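Local coordinates for ectonucleotide pyrophosphatase/phosphodiesterase family member 5 (Mus musculus, PDB 5VEO), which probably hydrolyses phosphodiester or pyrophosphate bonds of nucleotide substrates as a zinc-dependent ectoenzyme of the NPP family, at residues Thr222-Thr228 and Glu333-Phe338; Pro288-His292 and Tyr327-Leu331. The protein carries 1 engineered substitution. One frame throughout, in Å; residues are numbered along the deposited sequence.

Contact 1. Residues Thr222-Thr228 and Glu333-Phe338; sequences TSDHGMT and EMHPIF. With ZN (zinc ion), chain E; AMP (adenosine monophosphate), chain Q.
Thr222 OG1 meets Ile337 O where strand 218-222 gives way to the metal-binding loop of an alkaline-phosphatase-like fold and 333-338 runs back antiparallel beside it. Thr222 holds its OG1 anti to the backbone N (chi1 -170°), which brings the hydroxyl into the carbonyl plane of Ile337; OG1 donates to Ile337 O over 2.7 Å and also lies at the edge of the Phe338 ring. Next along, Pro336 turns the CB-CG side of its ring onto Ser223, CB against CB at 3.7 Å; the compact ring makes close apolar contact with a small serine. Ser223 N is buried there without a partner, whereas Ser223 OG is hydrogen-bonded to Phe21 O and Phe24 N. Packing is tight at His225-Gly226: Gly226 CA sits 3.2 Å from Glu333 O, and a CB there would collide with that oxygen. This lets Gly226 N reach Met334 O in a weak bond and Met227 N donate to Glu333 O at 3.0 Å, while the bent Met334 chain brings CE against the backbone between Met227 and Thr228. At the partly exposed Glu333 the grip is less certain: its carboxylate extends across the Thr228 hydroxyl, but the very short approach of the two rests on one of two deposited conformers and is doubtful. On the substrate side, His225 ND1 donates in the ring plane to Gly226 O at 2.7 Å, which, together with the bond of His225 NE2 to zinc at 2.1 Å, should fix the ring's rotation. Asp224 OD2 and AMP O3P hold the same ion, with Asp22 completing the site. The backbone bonds, one of them weak, are likely to help position the glycine whose carbonyl accepts from the histidine, consistent with a second-shell place for 333-338 behind the zinc that meets the phosphate.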
ATOM      1  N   THR A 222       0.774  -1.848  10.181  1.00  8.30           N
ATOM      2  CA  THR A 222       1.617  -2.136   9.031  1.00  6.91           C
ATOM      3  C   THR A 222       1.628  -0.921   8.110  1.00  7.32           C
ATOM      4  O   THR A 222       1.365   0.208   8.542  1.00  7.35           O
ATOM      5  CB  THR A 222       1.165  -3.463   8.380  1.00  9.18           C
ATOM      6  OG1 THR A 222       2.121  -3.880   7.394  1.00  9.66           O
ATOM      7  CG2 THR A 222      -0.223  -3.382   7.766  1.00 12.67           C
ATOM      8  N   SER A 223       2.009  -1.142   6.863  1.00  6.74           N
ATOM      9  CA  SER A 223       2.130  -0.072   5.886  1.00  7.25           C
ATOM     10  C   SER A 223       2.086  -0.692   4.497  1.00  6.70           C
ATOM     11  O   SER A 223       2.036  -1.921   4.334  1.00  7.40           O
ATOM     12  CB  SER A 223       3.416   0.718   6.123  1.00  7.16           C
ATOM     13  OG  SER A 223       3.492   1.871   5.322  1.00  6.61           O
ATOM     14  N   ASP A 224       2.076   0.180   3.500  1.00  6.80           N
ATOM     15  CA  ASP A 224       2.023  -0.235   2.108  1.00  4.73           C
ATOM     16  C   ASP A 224       3.398  -0.448   1.480  1.00  5.66           C
ATOM     17  O   ASP A 224       3.514  -1.244   0.550  1.00  7.69           O
ATOM     18  CB  ASP A 224       1.215   0.769   1.276  1.00  6.68           C
ATOM     19  CG  ASP A 224       1.623   2.231   1.458  1.00  4.57           C
ATOM     20  OD1 ASP A 224       2.379   2.617   2.391  1.00  5.05           O
ATOM     21  OD2 ASP A 224       1.140   3.040   0.610  1.00  5.56           O
ATOM     22  N   HIS A 225       4.423   0.247   1.958  1.00  5.36           N
ATOM     23  CA  HIS A 225       5.759   0.217   1.351  1.00  6.65           C
ATOM     24  C   HIS A 225       6.691   1.087   2.179  1.00  5.55           C
ATOM     25  O   HIS A 225       6.258   1.766   3.131  1.00  6.59           O
ATOM     26  CB  HIS A 225       5.730   0.760  -0.089  1.00  5.36           C
ATOM     27  CG  HIS A 225       5.162   2.137  -0.141  1.00  6.72           C
ATOM     28  ND1 HIS A 225       5.848   3.245   0.320  1.00  6.13           N
ATOM     29  CD2 HIS A 225       3.908   2.563  -0.431  1.00  6.39           C
ATOM     30  CE1 HIS A 225       5.038   4.293   0.301  1.00  4.09           C
ATOM     31  NE2 HIS A 225       3.862   3.906  -0.163  1.00  4.68           N
ATOM     32  N   GLY A 226       7.951   1.114   1.771  1.00  5.67           N
ATOM     33  CA  GLY A 226       8.970   1.949   2.360  1.00  5.35           C
ATOM     34  C   GLY A 226       9.258   3.184   1.530  1.00  4.79           C
ATOM     35  O   GLY A 226       8.349   3.837   0.992  1.00  6.59           O
ATOM     36  N   MET A 227      10.538   3.531   1.437  1.00  4.92           N
ATOM     37  CA  MET A 227      10.934   4.777   0.794  1.00  4.52           C
ATOM     38  C   MET A 227      12.432   4.723   0.524  1.00  7.33           C
ATOM     39  O   MET A 227      13.182   4.152   1.316  1.00  7.37           O
ATOM     40  CB  MET A 227      10.598   5.981   1.696  1.00  5.77           C
ATOM     41  CG  MET A 227      10.719   7.366   1.064  1.00  6.74           C
ATOM     42  SD  MET A 227       9.391   7.773  -0.112  1.00  6.95           S
ATOM     43  CE  MET A 227       7.981   7.860   0.968  1.00  6.67           C
ATOM     44  N   THR A 228      12.861   5.298  -0.588  1.00  5.78           N
ATOM     45  CA  THR A 228      14.285   5.360  -0.901  0.73  7.14           C
ATOM     46  C   THR A 228      14.659   6.779  -1.318  1.00  6.92           C
ATOM     47  O   THR A 228      13.824   7.566  -1.777  1.00  6.55           O
ATOM     48  CB  THR A 228      14.715   4.314  -1.964  0.73 10.79           C
ATOM     49  OG1 THR A 228      16.141   4.110  -1.913  0.73 11.03           O
ATOM     50  CG2 THR A 228      14.436   4.753  -3.335  0.73 12.71           C
ATOM     51  N   GLU A 333      14.417  -1.579   0.918  1.00  5.55           N
ATOM     52  CA  GLU A 333      13.930  -0.243   1.237  1.00  5.51           C
ATOM     53  C   GLU A 333      12.454  -0.071   0.885  1.00  4.70           C
ATOM     54  O   GLU A 333      11.820   0.856   1.399  1.00  6.55           O
ATOM     55  CB  GLU A 333      14.775   0.828   0.552  1.00  6.53           C
ATOM     56  CG  GLU A 333      16.165   0.922   1.199  1.00  8.48           C
ATOM     57  CD  GLU A 333      17.091   1.971   0.670  1.00 25.38           C
ATOM     58  OE1 GLU A 333      16.648   2.914   0.024  1.00 30.26           O
ATOM     59  OE2 GLU A 333      18.317   1.830   0.924  1.00 30.20           O
ATOM     60  N   MET A 334      11.903  -0.933   0.025  1.00  5.90           N
ATOM     61  CA  MET A 334      10.480  -0.868  -0.305  1.00  6.42           C
ATOM     62  C   MET A 334       9.603  -1.610   0.695  1.00  6.28           C
ATOM     63  O   MET A 334       8.369  -1.503   0.604  1.00  6.15           O
ATOM     64  CB  MET A 334      10.247  -1.419  -1.703  1.00  5.25           C
ATOM     65  CG  MET A 334      10.807  -0.551  -2.801  1.00  6.35           C
ATOM     66  SD  MET A 334      10.158   1.127  -2.809  1.00  6.99           S
ATOM     67  CE  MET A 334      11.449   2.008  -2.000  1.00  8.68           C
ATOM     68  N   HIS A 335      10.209  -2.309   1.686  1.00  5.42           N
ATOM     69  CA  HIS A 335       9.415  -3.172   2.558  1.00  5.60           C
ATOM     70  C   HIS A 335       8.845  -2.408   3.756  1.00  5.14           C
ATOM     71  O   HIS A 335       9.541  -1.602   4.381  1.00  7.47           O
ATOM     72  CB  HIS A 335      10.252  -4.346   3.044  1.00  7.91           C
ATOM     73  CG  HIS A 335      10.641  -5.270   1.936  1.00  7.13           C
ATOM     74  ND1 HIS A 335      11.608  -6.239   2.067  1.00  9.94           N
ATOM     75  CD2 HIS A 335      10.200  -5.349   0.660  1.00  8.03           C
ATOM     76  CE1 HIS A 335      11.747  -6.878   0.918  1.00 11.30           C
ATOM     77  NE2 HIS A 335      10.889  -6.367   0.053  1.00 10.37           N
ATOM     78  N   PRO A 336       7.584  -2.672   4.094  1.00  5.68           N
ATOM     79  CA  PRO A 336       6.929  -1.999   5.213  1.00  6.39           C
ATOM     80  C   PRO A 336       7.143  -2.701   6.544  1.00  5.36           C
ATOM     81  O   PRO A 336       7.385  -3.902   6.606  1.00  8.53           O
ATOM     82  CB  PRO A 336       5.451  -2.111   4.837  1.00  6.44           C
ATOM     83  CG  PRO A 336       5.380  -3.452   4.160  1.00  6.88           C
ATOM     84  CD  PRO A 336       6.672  -3.566   3.372  1.00  5.65           C
ATOM     85  N   ILE A 337       6.900  -1.943   7.616  1.00  6.61           N
ATOM     86  CA  ILE A 337       6.807  -2.526   8.951  1.00  6.49           C
ATOM     87  C   ILE A 337       5.618  -3.473   9.031  1.00  7.49           C
ATOM     88  O   ILE A 337       4.603  -3.312   8.320  1.00  7.66           O
ATOM     89  CB  ILE A 337       6.644  -1.469  10.056  1.00 11.98           C
ATOM     90  CG1 ILE A 337       5.436  -0.576   9.749  1.00 10.36           C
ATOM     91  CG2 ILE A 337       7.922  -0.765  10.340  1.00 26.60           C
ATOM     92  CD1 ILE A 337       4.824   0.089  10.939  1.00 22.26           C
ATOM     93  N   PHE A 338       5.713  -4.430   9.952  1.00  9.06           N
ATOM     94  CA  PHE A 338       4.557  -5.227  10.369  1.00  8.88           C
ATOM     95  C   PHE A 338       4.727  -5.627  11.829  1.00  9.05           C
ATOM     96  O   PHE A 338       5.721  -6.272  12.193  1.00  9.93           O
ATOM     97  CB  PHE A 338       4.390  -6.475   9.500  1.00  9.26           C
ATOM     98  CG  PHE A 338       3.181  -7.296   9.846  1.00  8.80           C
ATOM     99  CD1 PHE A 338       2.021  -7.177   9.103  1.00 11.25           C
ATOM    100  CD2 PHE A 338       3.202  -8.181  10.919  1.00 12.17           C
ATOM    101  CE1 PHE A 338       0.888  -7.933   9.429  1.00 11.32           C
ATOM    102  CE2 PHE A 338       2.095  -8.920  11.243  1.00 15.76           C
ATOM    103  CZ  PHE A 338       0.929  -8.796  10.493  1.00 16.31           C
TER
HETATM  104 ZN    ZN E 502       2.081   4.787   0.372  1.00  6.77          ZN
HETATM  105  P   AMP Q 524       1.508   6.758  -2.238  1.00  7.97           P
HETATM  106  O1P AMP Q 524       1.484   5.797  -3.389  1.00  9.16           O
HETATM  107  O2P AMP Q 524       2.539   7.873  -2.452  1.00  7.94           O
HETATM  108  O3P AMP Q 524       1.721   6.075  -0.889  1.00  8.37           O
HETATM  109  O5' AMP Q 524       0.078   7.472  -2.141  1.00 10.53           O
HETATM  110  C5' AMP Q 524      -0.347   8.007  -0.879  1.00 11.55           C
HETATM  111  C4' AMP Q 524      -1.158   9.267  -0.999  1.00 10.46           C
HETATM  112  O4' AMP Q 524      -2.464   8.921  -1.441  1.00 15.30           O
HETATM  113  C3' AMP Q 524      -1.359   9.985   0.337  1.00 12.73           C
HETATM  114  O3' AMP Q 524      -0.582  11.161   0.389  1.00 20.69           O
HETATM  115  C2' AMP Q 524      -2.850  10.335   0.376  1.00 14.89           C
HETATM  116  O2' AMP Q 524      -3.138  11.680   0.646  1.00 22.33           O
HETATM  117  C1' AMP Q 524      -3.341   9.925  -0.998  1.00 16.30           C
HETATM  118  N9  AMP Q 524      -4.684   9.387  -0.985  1.00 15.95           N
HETATM  119  C8  AMP Q 524      -5.115   8.266  -0.382  1.00 16.93           C
HETATM  120  N7  AMP Q 524      -6.438   8.096  -0.626  1.00 15.49           N
HETATM  121  C5  AMP Q 524      -6.821   9.140  -1.407  1.00 15.19           C
HETATM  122  C6  AMP Q 524      -8.072   9.593  -2.048  1.00 16.24           C
HETATM  123  N6  AMP Q 524      -9.201   8.878  -1.894  1.00 17.62           N
HETATM  124  N1  AMP Q 524      -8.050  10.722  -2.778  1.00 17.15           N
HETATM  125  C2  AMP Q 524      -6.936  11.455  -2.954  1.00 21.77           C
HETATM  126  N3  AMP Q 524      -5.754  11.112  -2.415  1.00 19.39           N
HETATM  127  C4  AMP Q 524      -5.666   9.987  -1.636  1.00 15.36           C

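Contact 2. Residues Pro288-His292 and Tyr327-Leu331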
ATOM      1  N   PRO A 288       8.976  -9.333 -15.729  1.00 15.51           N
ATOM      2  CA  PRO A 288       9.308 -10.458 -14.844  1.00 18.07           C
ATOM      3  C   PRO A 288       8.102 -11.099 -14.173  1.00 15.59           C
ATOM      4  O   PRO A 288       7.277 -10.421 -13.545  1.00 15.05           O
ATOM      5  CB  PRO A 288      10.233  -9.809 -13.813  1.00 16.75           C
ATOM      6  CG  PRO A 288      10.929  -8.741 -14.593  1.00 19.34           C
ATOM      7  CD  PRO A 288       9.871  -8.184 -15.509  1.00 17.20           C
ATOM      8  N   GLU A 289       8.042 -12.437 -14.259  1.00 16.61           N
ATOM      9  CA  GLU A 289       6.957 -13.202 -13.642  1.00 15.51           C
ATOM     10  C   GLU A 289       6.871 -12.957 -12.145  1.00 15.91           C
ATOM     11  O   GLU A 289       5.774 -12.967 -11.572  1.00 17.09           O
ATOM     12  CB  GLU A 289       7.145 -14.697 -13.900  1.00 24.78           C
ATOM     13  CG  GLU A 289       6.924 -15.072 -15.323  1.00 39.80           C
ATOM     14  CD  GLU A 289       5.474 -14.942 -15.730  1.00 45.80           C
ATOM     15  OE1 GLU A 289       4.593 -15.070 -14.852  1.00 52.82           O
ATOM     16  OE2 GLU A 289       5.219 -14.702 -16.928  1.00 47.66           O
ATOM     17  N   ARG A 290       8.020 -12.761 -11.486  1.00 14.99           N
ATOM     18  CA  ARG A 290       8.020 -12.672 -10.032  1.00 15.28           C
ATOM     19  C   ARG A 290       7.258 -11.456  -9.531  1.00 15.26           C
ATOM     20  O   ARG A 290       6.897 -11.427  -8.348  1.00 16.91           O
ATOM     21  CB  ARG A 290       9.440 -12.635  -9.487  1.00 14.68           C
ATOM     22  CG  ARG A 290      10.242 -11.424  -9.873  1.00 15.90           C
ATOM     23  CD  ARG A 290      11.661 -11.541  -9.326  1.00 17.64           C
ATOM     24  NE  ARG A 290      12.492 -10.470  -9.852  1.00 16.55           N
ATOM     25  CZ  ARG A 290      12.635  -9.280  -9.272  1.00 18.59           C
ATOM     26  NH1 ARG A 290      12.034  -9.006  -8.116  1.00 13.94           N
ATOM     27  NH2 ARG A 290      13.393  -8.365  -9.846  1.00 20.13           N
ATOM     28  N   TRP A 291       7.012 -10.459 -10.391  1.00 14.04           N
ATOM     29  CA  TRP A 291       6.225  -9.289 -10.006  1.00 10.27           C
ATOM     30  C   TRP A 291       4.722  -9.512 -10.122  1.00 12.33           C
ATOM     31  O   TRP A 291       3.957  -8.711  -9.572  1.00 11.82           O
ATOM     32  CB  TRP A 291       6.613  -8.085 -10.861  1.00 10.93           C
ATOM     33  CG  TRP A 291       7.916  -7.467 -10.507  1.00 11.38           C
ATOM     34  CD1 TRP A 291       8.564  -7.532  -9.297  1.00  8.99           C
ATOM     35  CD2 TRP A 291       8.739  -6.653 -11.351  1.00 13.21           C
ATOM     36  NE1 TRP A 291       9.729  -6.817  -9.345  1.00 11.78           N
ATOM     37  CE2 TRP A 291       9.862  -6.260 -10.589  1.00 11.62           C
ATOM     38  CE3 TRP A 291       8.632  -6.208 -12.667  1.00 11.52           C
ATOM     39  CZ2 TRP A 291      10.885  -5.467 -11.117  1.00 11.33           C
ATOM     40  CZ3 TRP A 291       9.642  -5.429 -13.191  1.00 13.79           C
ATOM     41  CH2 TRP A 291      10.747  -5.049 -12.411  1.00 13.93           C
ATOM     42  N   HIS A 292       4.285 -10.566 -10.812  1.00 12.53           N
ATOM     43  CA  HIS A 292       2.856 -10.887 -10.925  1.00 15.12           C
ATOM     44  C   HIS A 292       2.082  -9.646 -11.330  1.00 14.62           C
ATOM     45  O   HIS A 292       1.120  -9.209 -10.683  1.00 15.19           O
ATOM     46  CB  HIS A 292       2.341 -11.482  -9.628  1.00 18.00           C
ATOM     47  CG  HIS A 292       3.153 -12.651  -9.181  1.00 17.99           C
ATOM     48  ND1 HIS A 292       3.263 -13.798  -9.935  1.00 22.38           N
ATOM     49  CD2 HIS A 292       3.956 -12.823  -8.107  1.00 21.62           C
ATOM     50  CE1 HIS A 292       4.077 -14.642  -9.328  1.00 24.31           C
ATOM     51  NE2 HIS A 292       4.507 -14.077  -8.213  1.00 21.61           N
ATOM     52  N   TYR A 327       9.480   1.129  -6.660  1.00  6.39           N
ATOM     53  CA  TYR A 327      10.525   0.261  -7.171  1.00  7.10           C
ATOM     54  C   TYR A 327      10.241  -1.221  -6.887  1.00  7.63           C
ATOM     55  O   TYR A 327       9.356  -1.594  -6.112  1.00  7.91           O
ATOM     56  CB  TYR A 327      11.862   0.647  -6.542  1.00  7.58           C
ATOM     57  CG  TYR A 327      12.224   2.103  -6.736  1.00  7.01           C
ATOM     58  CD1 TYR A 327      12.851   2.528  -7.897  1.00  8.34           C
ATOM     59  CD2 TYR A 327      11.917   3.053  -5.782  1.00  7.35           C
ATOM     60  CE1 TYR A 327      13.179   3.862  -8.091  1.00  7.56           C
ATOM     61  CE2 TYR A 327      12.234   4.384  -5.967  1.00  7.74           C
ATOM     62  CZ  TYR A 327      12.863   4.786  -7.117  1.00  7.71           C
ATOM     63  OH  TYR A 327      13.168   6.112  -7.297  1.00 10.48           O
ATOM     64  N   ASP A 328      11.036  -2.064  -7.551  1.00  7.11           N
ATOM     65  CA  ASP A 328      11.088  -3.506  -7.339  1.00  7.34           C
ATOM     66  C   ASP A 328      10.766  -3.889  -5.893  1.00  5.03           C
ATOM     67  O   ASP A 328      11.431  -3.420  -4.953  1.00  6.81           O
ATOM     68  CB  ASP A 328      12.491  -3.976  -7.729  1.00  9.18           C
ATOM     69  CG  ASP A 328      12.634  -5.475  -7.833  1.00 10.44           C
ATOM     70  OD1 ASP A 328      11.801  -6.232  -7.321  1.00 10.83           O
ATOM     71  OD2 ASP A 328      13.646  -5.884  -8.434  1.00 15.18           O
ATOM     72  N   ASN A 329       9.766  -4.770  -5.702  1.00  7.16           N
ATOM     73  CA  ASN A 329       9.373  -5.175  -4.357  1.00  8.20           C
ATOM     74  C   ASN A 329      10.369  -6.124  -3.698  1.00  5.84           C
ATOM     75  O   ASN A 329      10.183  -6.465  -2.526  1.00  9.46           O
ATOM     76  CB  ASN A 329       7.980  -5.813  -4.359  1.00  8.97           C
ATOM     77  CG  ASN A 329       7.919  -7.103  -5.145  1.00  9.71           C
ATOM     78  OD1 ASN A 329       8.635  -7.297  -6.138  1.00 11.14           O
ATOM     79  ND2 ASN A 329       7.047  -7.998  -4.709  1.00 10.10           N
ATOM     80  N   ALA A 330      11.398  -6.583  -4.413  1.00  7.99           N
ATOM     81  CA  ALA A 330      12.450  -7.345  -3.756  1.00  9.70           C
ATOM     82  C   ALA A 330      13.378  -6.459  -2.936  1.00  8.58           C
ATOM     83  O   ALA A 330      14.147  -6.969  -2.120  1.00 11.14           O
ATOM     84  CB  ALA A 330      13.265  -8.110  -4.796  1.00 15.21           C
ATOM     85  N   LEU A 331      13.347  -5.158  -3.161  1.00  8.26           N
ATOM     86  CA  LEU A 331      14.267  -4.251  -2.494  1.00  7.24           C
ATOM     87  C   LEU A 331      13.858  -4.035  -1.047  1.00  8.02           C
ATOM     88  O   LEU A 331      12.707  -3.671  -0.759  1.00  8.47           O
ATOM     89  CB  LEU A 331      14.299  -2.918  -3.224  1.00  8.05           C
ATOM     90  CG  LEU A 331      14.864  -2.949  -4.636  1.00  9.58           C
ATOM     91  CD1 LEU A 331      14.473  -1.685  -5.362  1.00 11.00           C
ATOM     92  CD2 LEU A 331      16.379  -3.080  -4.608  1.00 15.01           C
TER
HETATM   93  O   HOH W   1       5.939 -10.409  -6.046  1.00 15.27           O
HETATM   94  O   HOH W   2       9.691  -9.925  -6.410  1.00 20.76           O
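Asp328 receives Arg290 and Trp291 from the short 3-10 segment 289-291, and does so from an Asx turn: its OD1 accepts Ala330 N at 3.0 Å while the backbone makes a type I turn from Asp328 to Leu331. The charged part is an end-on, two-nitrogen salt bridge. Arg290 NH1 donates to the syn lone pair of Asp328 OD1, and Arg290 NH2 to Asp328 OD2, which it meets on the syn side but out of the carboxylate plane, each at 2.9 Å; the guanidinium and carboxylate planes are turned 33° apart. Arginine suits the place because its extended chain carries two N-H groups at one end that can meet both carboxylate oxygens. The uncharged donor is Trp291, whose NE1 points in its ring plane at Asp328 OD1, 3.0 Å away, and strikes it from above the carboxylate plane, ring and carboxylate being nearly perpendicular (89°). OD1 therefore takes three donors from different directions, which should hold the carboxylate firmly against turning. With an alanine here, the Arg290 guanidinium would probably lose its counter-charge, the indole N-H its acceptor and the turn its Asx bond. Some close packing involves no bond: Asn329 OD1 lies at the indole edge, 3.2 Å from Trp291 CD1, Ala330 CB touches Arg290 NH1, and Phe54 stacks on the indole from outside the two segments. Water finishes the join. One molecule bridges Arg290 NH1 and Asn329 OD1; another accepts from Asn329 ND2, which also bonds Asn52 O, and donates to Arg290 O at 2.7 Å.

How the contacts relate
Residues 333-338 of contact 1 and 327-331 of contact 2 belong to the same loop between strands 323-324 and 338-341, and both segments of contact 2 lie, in sequence, between those of contact 1. The centres are 14 Å apart, yet the two touch: His335 NE2 probably hydrogen-bonds Asn329 O at 2.7 Å, Met334 CG packs 3.6 Å from Asp328 O, and Thr228 CG2 meets the Tyr327 ring at CE2. Only contact 1 holds zinc ligands and reaches AMP. Asp328 OD1 stands 16.6 Å from that zinc; contact 2 is therefore a structural join between 288-292 and the loop, away from the metal.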